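Local atomic coordinates of tetratricopeptide TPR_2 repeat protein (Thermobaculum terrenum, PDB entry 5DJS), a protein that is of unknown function but joins tetratricopeptide repeats to a glycosyltransferase family 41 region of the GT-B type, modelled here with bound UDP. Residues Leu147-Ala152 / Ala257-Pro262; Ala405-Ile410 / Leu429-Pro434. The protein carries 1 engineered substitution. All coordinates share one frame; numbering follows the deposited sequence.

Contact 1 (Leu147-Ala152 / Ala257-Pro262)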
ATOM      1  N   LEU A 147      24.373  -1.137  -9.651  1.00 49.18           N
ATOM      2  CA  LEU A 147      23.978  -0.482 -10.905  1.00 48.74           C
ATOM      3  C   LEU A 147      24.104   1.066 -10.914  1.00 49.91           C
ATOM      4  O   LEU A 147      24.039   1.683 -11.984  1.00 47.82           O
ATOM      5  CB  LEU A 147      22.537  -0.871 -11.252  1.00 48.84           C
ATOM      6  CG  LEU A 147      22.242  -2.353 -11.501  1.00 50.62           C
ATOM      7  CD1 LEU A 147      20.747  -2.615 -11.576  1.00 50.97           C
ATOM      8  CD2 LEU A 147      22.902  -2.820 -12.790  1.00 52.49           C
ATOM      9  N   THR A 148      24.295   1.686  -9.747  1.00 48.42           N
ATOM     10  CA  THR A 148      24.143   3.132  -9.603  1.00 50.22           C
ATOM     11  C   THR A 148      25.423   3.919  -9.895  1.00 48.26           C
ATOM     12  O   THR A 148      26.415   3.740  -9.186  1.00 45.53           O
ATOM     13  CB  THR A 148      23.649   3.489  -8.167  1.00 50.03           C
ATOM     14  OG1 THR A 148      22.451   2.760  -7.869  1.00 52.79           O
ATOM     15  CG2 THR A 148      23.370   4.986  -8.033  1.00 48.99           C
ATOM     16  N   PRO A 149      25.393   4.823 -10.904  1.00 50.46           N
ATOM     17  CA  PRO A 149      26.546   5.704 -11.100  1.00 52.67           C
ATOM     18  C   PRO A 149      26.527   6.861 -10.106  1.00 56.97           C
ATOM     19  O   PRO A 149      25.552   7.032  -9.362  1.00 60.22           O
ATOM     20  CB  PRO A 149      26.345   6.217 -12.525  1.00 51.42           C
ATOM     21  CG  PRO A 149      24.864   6.302 -12.666  1.00 52.07           C
ATOM     22  CD  PRO A 149      24.295   5.177 -11.832  1.00 52.39           C
ATOM     23  N   VAL A 150      27.592   7.657 -10.121  1.00 58.39           N
ATOM     24  CA  VAL A 150      27.714   8.826  -9.243  1.00 63.30           C
ATOM     25  C   VAL A 150      26.754   9.908  -9.791  1.00 61.58           C
ATOM     26  O   VAL A 150      26.479   9.923 -10.993  1.00 58.61           O
ATOM     27  CB  VAL A 150      29.191   9.325  -9.182  1.00 68.87           C
ATOM     28  CG1 VAL A 150      29.368  10.457  -8.171  1.00 72.91           C
ATOM     29  CG2 VAL A 150      30.152   8.185  -8.827  1.00 68.29           C
ATOM     30  N   PRO A 151      26.199  10.781  -8.923  1.00 65.42           N
ATOM     31  CA  PRO A 151      25.293  11.791  -9.487  1.00 69.74           C
ATOM     32  C   PRO A 151      25.992  12.697 -10.500  1.00 76.50           C
ATOM     33  O   PRO A 151      26.996  13.337 -10.173  1.00 78.25           O
ATOM     34  CB  PRO A 151      24.831  12.595  -8.261  1.00 68.42           C
ATOM     35  CG  PRO A 151      24.976  11.656  -7.117  1.00 69.82           C
ATOM     36  CD  PRO A 151      26.162  10.783  -7.447  1.00 69.53           C
ATOM     37  N   ALA A 152      25.484  12.692 -11.732  1.00 78.70           N
ATOM     38  CA  ALA A 152      25.930  13.614 -12.773  1.00 75.56           C
ATOM     39  C   ALA A 152      25.163  14.922 -12.604  1.00 72.79           C
ATOM     40  O   ALA A 152      24.113  14.938 -11.951  1.00 68.20           O
ATOM     41  CB  ALA A 152      25.668  13.021 -14.152  1.00 75.70           C
ATOM     42  N   ALA A 257      17.666   2.470 -10.145  1.00 48.50           N
ATOM     43  CA  ALA A 257      19.002   2.149  -9.671  1.00 49.05           C
ATOM     44  C   ALA A 257      20.097   2.701 -10.580  1.00 49.42           C
ATOM     45  O   ALA A 257      21.162   3.053 -10.095  1.00 46.17           O
ATOM     46  CB  ALA A 257      19.155   0.642  -9.509  1.00 48.09           C
ATOM     47  N   ARG A 258      19.814   2.793 -11.882  1.00 51.59           N
ATOM     48  CA  ARG A 258      20.782   3.284 -12.878  1.00 49.82           C
ATOM     49  C   ARG A 258      20.899   4.815 -12.997  1.00 47.28           C
ATOM     50  O   ARG A 258      21.740   5.296 -13.752  1.00 46.96           O
ATOM     51  CB  ARG A 258      20.465   2.669 -14.246  1.00 51.71           C
ATOM     52  CG  ARG A 258      21.169   1.348 -14.478  1.00 55.50           C
ATOM     53  CD  ARG A 258      20.477   0.518 -15.547  1.00 58.60           C
ATOM     54  NE  ARG A 258      19.669  -0.521 -14.914  1.00 62.69           N
ATOM     55  CZ  ARG A 258      19.704  -1.825 -15.193  1.00 64.65           C
ATOM     56  NH1 ARG A 258      20.490  -2.321 -16.154  1.00 64.55           N
ATOM     57  NH2 ARG A 258      18.912  -2.652 -14.507  1.00 63.63           N
ATOM     58  N   ARG A 259      20.098   5.564 -12.232  1.00 45.53           N
ATOM     59  CA  ARG A 259      20.004   7.032 -12.327  1.00 45.28           C
ATOM     60  C   ARG A 259      19.692   7.567 -13.733  1.00 44.68           C
ATOM     61  O   ARG A 259      20.441   8.387 -14.250  1.00 48.40           O
ATOM     62  CB  ARG A 259      21.270   7.721 -11.777  1.00 44.05           C
ATOM     63  CG  ARG A 259      21.426   7.597 -10.282  1.00 45.05           C
ATOM     64  CD  ARG A 259      22.205   8.752  -9.697  1.00 46.34           C
ATOM     65  NE  ARG A 259      21.774   9.012  -8.321  1.00 49.68           N
ATOM     66  CZ  ARG A 259      22.495   8.809  -7.216  1.00 52.16           C
ATOM     67  NH1 ARG A 259      23.742   8.337  -7.257  1.00 54.68           N
ATOM     68  NH2 ARG A 259      21.958   9.103  -6.033  1.00 54.96           N
ATOM     69  N   PRO A 260      18.578   7.123 -14.351  1.00 42.64           N
ATOM     70  CA  PRO A 260      18.197   7.686 -15.660  1.00 42.05           C
ATOM     71  C   PRO A 260      17.793   9.163 -15.610  1.00 42.46           C
ATOM     72  O   PRO A 260      17.787   9.835 -16.651  1.00 41.44           O
ATOM     73  CB  PRO A 260      17.015   6.808 -16.093  1.00 40.96           C
ATOM     74  CG  PRO A 260      16.492   6.233 -14.823  1.00 40.94           C
ATOM     75  CD  PRO A 260      17.699   6.008 -13.973  1.00 41.08           C
ATOM     76  N   ALA A 261      17.438   9.640 -14.415  1.00 40.95           N
ATOM     77  CA  ALA A 261      17.113  11.037 -14.180  1.00 39.71           C
ATOM     78  C   ALA A 261      17.980  11.585 -13.046  1.00 38.68           C
ATOM     79  O   ALA A 261      18.331  10.839 -12.114  1.00 37.35           O
ATOM     80  CB  ALA A 261      15.644  11.172 -13.820  1.00 40.52           C
ATOM     81  N   PRO A 262      18.321  12.886 -13.108  1.00 35.99           N
ATOM     82  CA  PRO A 262      19.139  13.539 -12.072  1.00 35.29           C
ATOM     83  C   PRO A 262      18.455  13.801 -10.718  1.00 36.97           C
ATOM     84  O   PRO A 262      19.136  14.067  -9.717  1.00 36.70           O
ATOM     85  CB  PRO A 262      19.473  14.876 -12.706  1.00 35.84           C
ATOM     86  CG  PRO A 262      18.329  15.159 -13.616  1.00 35.37           C
ATOM     87  CD  PRO A 262      17.925  13.832 -14.173  1.00 34.89           C
TER
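At the surface of the protein, two connecting loops that lead into strands 163-169 and 263-266 of one parallel sheet are clamped together: Thr148 and Pro149, on the way from helix 129-143 to the first strand, meet Ala257 and Arg259, where helix 253-257 gives way to the second. Thr148 OG1 donates to Ala257 O at 2.6 Å, in the carbonyl plane and on a lone pair. With OG1 beside its own backbone N (chi1 -54°), the threonine turns CG2 the other way, to lie 3.5 Å from Arg259 NH1. Arg259 leaves the helix with positive phi and sends a chain extended from CG to NE across Pro149 and on to Pro151. Its NH1 donates to Pro149 O at 3.1 Å, with an N-H...O angle of 152° and the acceptor close to the guanidinium plane. Pro151 CG sits over one face of the same group, 3.5 Å above the plane and displaced toward the rim. The Pro149 ring rests on the backbone, its CD 3.2 Å from Arg258 O. Arg258 turns the opposite way, and both methyls of Leu147 lie over a single face of its guanidinium, CD1 3.5 Å from NH2. Its NE donates to Phe254 O, while NH2 of Arg259 forms a salt bridge with Asp280. The acceptors that tie the loops together are thus main-chain carbonyls, including that of a proline, and each arginine pairs a greasy covering on one face with polar partners at its nitrogens. The salt bridge to Asp280 is consistent with a fixed rotation of the Arg259 group and a partly balanced charge, with NH1 directed at Pro149 O.

Contact 2 (Ala405-Ile410 / Leu429-Pro434)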
ATOM      1  N   ALA A 405     -20.303   4.266   1.893  1.00 55.52           N
ATOM      2  CA  ALA A 405     -21.671   4.343   2.412  1.00 54.91           C
ATOM      3  C   ALA A 405     -21.848   3.631   3.759  1.00 56.52           C
ATOM      4  O   ALA A 405     -22.637   4.098   4.573  1.00 60.38           O
ATOM      5  CB  ALA A 405     -22.671   3.807   1.384  1.00 53.17           C
ATOM      6  N   THR A 406     -21.113   2.535   4.009  1.00 57.74           N
ATOM      7  CA  THR A 406     -21.217   1.800   5.297  1.00 56.65           C
ATOM      8  C   THR A 406     -20.550   2.518   6.475  1.00 54.70           C
ATOM      9  O   THR A 406     -20.674   2.064   7.603  1.00 56.83           O
ATOM     10  CB  THR A 406     -20.660   0.345   5.247  1.00 54.65           C
ATOM     11  OG1 THR A 406     -19.247   0.368   5.020  1.00 55.81           O
ATOM     12  CG2 THR A 406     -21.358  -0.499   4.180  1.00 53.38           C
ATOM     13  N   TYR A 407     -19.824   3.605   6.227  1.00 53.08           N
ATOM     14  CA  TYR A 407     -19.382   4.480   7.326  1.00 53.39           C
ATOM     15  C   TYR A 407     -20.542   5.198   8.030  1.00 51.72           C
ATOM     16  O   TYR A 407     -20.412   5.578   9.199  1.00 44.48           O
ATOM     17  CB  TYR A 407     -18.361   5.515   6.850  1.00 52.41           C
ATOM     18  CG  TYR A 407     -16.938   5.016   6.841  1.00 52.10           C
ATOM     19  CD1 TYR A 407     -16.232   4.855   8.032  1.00 49.34           C
ATOM     20  CD2 TYR A 407     -16.282   4.724   5.639  1.00 53.99           C
ATOM     21  CE1 TYR A 407     -14.918   4.415   8.030  1.00 50.40           C
ATOM     22  CE2 TYR A 407     -14.965   4.274   5.630  1.00 52.05           C
ATOM     23  CZ  TYR A 407     -14.291   4.130   6.830  1.00 49.19           C
ATOM     24  OH  TYR A 407     -13.000   3.690   6.827  1.00 46.29           O
ATOM     25  N   ASN A 408     -21.658   5.380   7.320  1.00 54.68           N
ATOM     26  CA  ASN A 408     -22.884   5.930   7.916  1.00 57.58           C
ATOM     27  C   ASN A 408     -23.390   5.124   9.107  1.00 61.60           C
ATOM     28  O   ASN A 408     -23.976   5.703  10.027  1.00 67.60           O
ATOM     29  CB  ASN A 408     -24.007   6.039   6.878  1.00 55.37           C
ATOM     30  CG  ASN A 408     -23.808   7.202   5.918  1.00 52.87           C
ATOM     31  OD1 ASN A 408     -23.265   8.239   6.291  1.00 47.14           O
ATOM     32  ND2 ASN A 408     -24.282   7.044   4.684  1.00 52.71           N
ATOM     33  N   ASP A 409     -23.152   3.807   9.081  1.00 58.54           N
ATOM     34  CA  ASP A 409     -23.492   2.908  10.187  1.00 55.75           C
ATOM     35  C   ASP A 409     -22.388   2.744  11.246  1.00 51.14           C
ATOM     36  O   ASP A 409     -22.527   1.898  12.130  1.00 50.75           O
ATOM     37  CB  ASP A 409     -23.892   1.539   9.624  1.00 58.69           C
ATOM     38  CG  ASP A 409     -25.008   1.631   8.571  1.00 62.95           C
ATOM     39  OD1 ASP A 409     -25.803   2.598   8.600  1.00 66.14           O
ATOM     40  OD2 ASP A 409     -25.089   0.733   7.708  1.00 65.94           O
ATOM     41  N   ILE A 410     -21.326   3.558  11.177  1.00 47.93           N
ATOM     42  CA  ILE A 410     -20.194   3.502  12.117  1.00 49.58           C
ATOM     43  C   ILE A 410     -20.110   4.809  12.890  1.00 48.30           C
ATOM     44  O   ILE A 410     -20.140   5.884  12.301  1.00 46.57           O
ATOM     45  CB  ILE A 410     -18.837   3.316  11.382  1.00 51.84           C
ATOM     46  CG1 ILE A 410     -18.854   2.077  10.478  1.00 51.58           C
ATOM     47  CG2 ILE A 410     -17.659   3.227  12.362  1.00 52.72           C
ATOM     48  CD1 ILE A 410     -19.029   0.753  11.193  1.00 51.94           C
ATOM     49  N   LEU A 429     -12.942   9.993   7.592  1.00 50.31           N
ATOM     50  CA  LEU A 429     -13.120  11.437   7.770  1.00 51.83           C
ATOM     51  C   LEU A 429     -14.032  12.041   6.693  1.00 51.98           C
ATOM     52  O   LEU A 429     -14.917  12.825   7.019  1.00 53.95           O
ATOM     53  CB  LEU A 429     -11.773  12.178   7.799  1.00 51.23           C
ATOM     54  CG  LEU A 429     -10.707  11.810   8.848  1.00 50.30           C
ATOM     55  CD1 LEU A 429      -9.677  12.924   8.964  1.00 48.06           C
ATOM     56  CD2 LEU A 429     -11.284  11.501  10.218  1.00 49.85           C
ATOM     57  N   TRP A 430     -13.849  11.652   5.433  1.00 53.24           N
ATOM     58  CA  TRP A 430     -14.748  12.091   4.342  1.00 56.84           C
ATOM     59  C   TRP A 430     -16.240  11.836   4.627  1.00 59.39           C
ATOM     60  O   TRP A 430     -17.099  12.599   4.159  1.00 60.45           O
ATOM     61  CB  TRP A 430     -14.396  11.415   3.002  1.00 56.01           C
ATOM     62  CG  TRP A 430     -13.148  11.914   2.298  1.00 56.02           C
ATOM     63  CD1 TRP A 430     -12.507  13.115   2.478  1.00 55.73           C
ATOM     64  CD2 TRP A 430     -12.427  11.227   1.268  1.00 55.93           C
ATOM     65  NE1 TRP A 430     -11.422  13.199   1.640  1.00 54.96           N
ATOM     66  CE2 TRP A 430     -11.350  12.055   0.886  1.00 56.22           C
ATOM     67  CE3 TRP A 430     -12.577   9.980   0.642  1.00 56.96           C
ATOM     68  CZ2 TRP A 430     -10.425  11.675  -0.099  1.00 54.90           C
ATOM     69  CZ3 TRP A 430     -11.661   9.606  -0.348  1.00 56.17           C
ATOM     70  CH2 TRP A 430     -10.601  10.452  -0.705  1.00 55.30           C
ATOM     71  N   MET A 431     -16.530  10.761   5.371  1.00 58.52           N
ATOM     72  CA  MET A 431     -17.893  10.405   5.802  1.00 57.20           C
ATOM     73  C   MET A 431     -18.257  10.870   7.231  1.00 55.23           C
ATOM     74  O   MET A 431     -19.203  10.358   7.843  1.00 49.91           O
ATOM     75  CB  MET A 431     -18.074   8.887   5.679  1.00 57.58           C
ATOM     76  CG  MET A 431     -17.851   8.345   4.275  1.00 58.51           C
ATOM     77  SD  MET A 431     -18.874   9.139   3.019  1.00 58.64           S
ATOM     78  CE  MET A 431     -20.531   8.704   3.549  1.00 58.85           C
ATOM     79  N   GLY A 432     -17.522  11.847   7.756  1.00 52.36           N
ATOM     80  CA  GLY A 432     -17.812  12.403   9.065  1.00 54.46           C
ATOM     81  C   GLY A 432     -17.686  11.450  10.235  1.00 54.87           C
ATOM     82  O   GLY A 432     -18.366  11.640  11.244  1.00 53.64           O
ATOM     83  N   VAL A 433     -16.815  10.445  10.102  1.00 54.74           N
ATOM     84  CA  VAL A 433     -16.533   9.489  11.167  1.00 52.32           C
ATOM     85  C   VAL A 433     -15.146   9.820  11.725  1.00 50.71           C
ATOM     86  O   VAL A 433     -14.182   9.879  10.959  1.00 51.90           O
ATOM     87  CB  VAL A 433     -16.566   8.036  10.642  1.00 52.44           C
ATOM     88  CG1 VAL A 433     -16.284   7.031  11.761  1.00 54.91           C
ATOM     89  CG2 VAL A 433     -17.917   7.727  10.014  1.00 51.95           C
ATOM     90  N   PRO A 434     -15.034  10.032  13.054  1.00 48.14           N
ATOM     91  CA  PRO A 434     -13.710  10.226  13.638  1.00 48.71           C
ATOM     92  C   PRO A 434     -12.894   8.925  13.677  1.00 50.37           C
ATOM     93  O   PRO A 434     -13.467   7.823  13.652  1.00 50.51           O
ATOM     94  CB  PRO A 434     -14.004  10.726  15.064  1.00 49.37           C
ATOM     95  CG  PRO A 434     -15.443  10.470  15.322  1.00 48.40           C
ATOM     96  CD  PRO A 434     -16.084   9.938  14.081  1.00 47.76           C
TER
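The Tyr407 ring is approached obliquely from across the contact by Met431 CG and Val433 CG2, while the ring of Phe336 meets it with the two planes about 50° apart. A second flat group at the contact is the Asn408 amide, whose OD1 has the Met431 methyl CE 3.9 Å away and accepts a hydrogen bond from the backbone N of Ala321. These groups pack against a Schellman motif that closes helix 423-430: Gly432, with positive phi, is its C' residue, Gly432 N bonding to Leu429 O at 2.9 Å and Val433 N to Ala428 O. The motif turns the chain into strand 435-438, next to strand 412-414, into which 405-410 leads; both segments thus feed neighbouring strands of the second parallel sheet of the GT-B fold. Packing across the contact is apolar. Tyr407 CB and Met431 CB are the closest side-chain pair at 3.6 Å, the two side chains crossing at about a right angle. The methionine is bent at both CB-CG (chi2 -55°) and CG-SD, which curls its end back toward Asn408. On the other flank of the tyrosine, Val433 CG2 lies 3.9 Å from Tyr407 CD1. Since its CG1 is anti to the backbone N (chi1 -179°), the two methyls divide the work: CG1 reaches Ile410 CG2 at 4.1 Å, and CG2 fits between the ring and the turn. Tyr407 also touches Thr424 and Ala428 of the helix. The turn itself is held by Ile410 N donating to Tyr407 O, and that same carbonyl oxygen has Val433 CG2 3.4 Å away.

Overall arrangement
Contacts 1 and 2 join connecting segments beside the two different parallel sheets of the GT-B architecture and lie on opposite sides of the chain's centre, with contact centres 45 Å apart and nearest atoms about 29 Å apart. Along the chain they follow in series, the first closing before the second opens. Their characters differ: 147-152 with 257-262 is a surface clasp, whereas 405-410 with 429-434 is buried. Contact 2 is also the one near the ligand. The Tyr407 side chain is about 7 Å from the bound UDP, and its neighbours Phe336 and Thr424 line the UDP pocket, consistent with a second-shell place for the tyrosine.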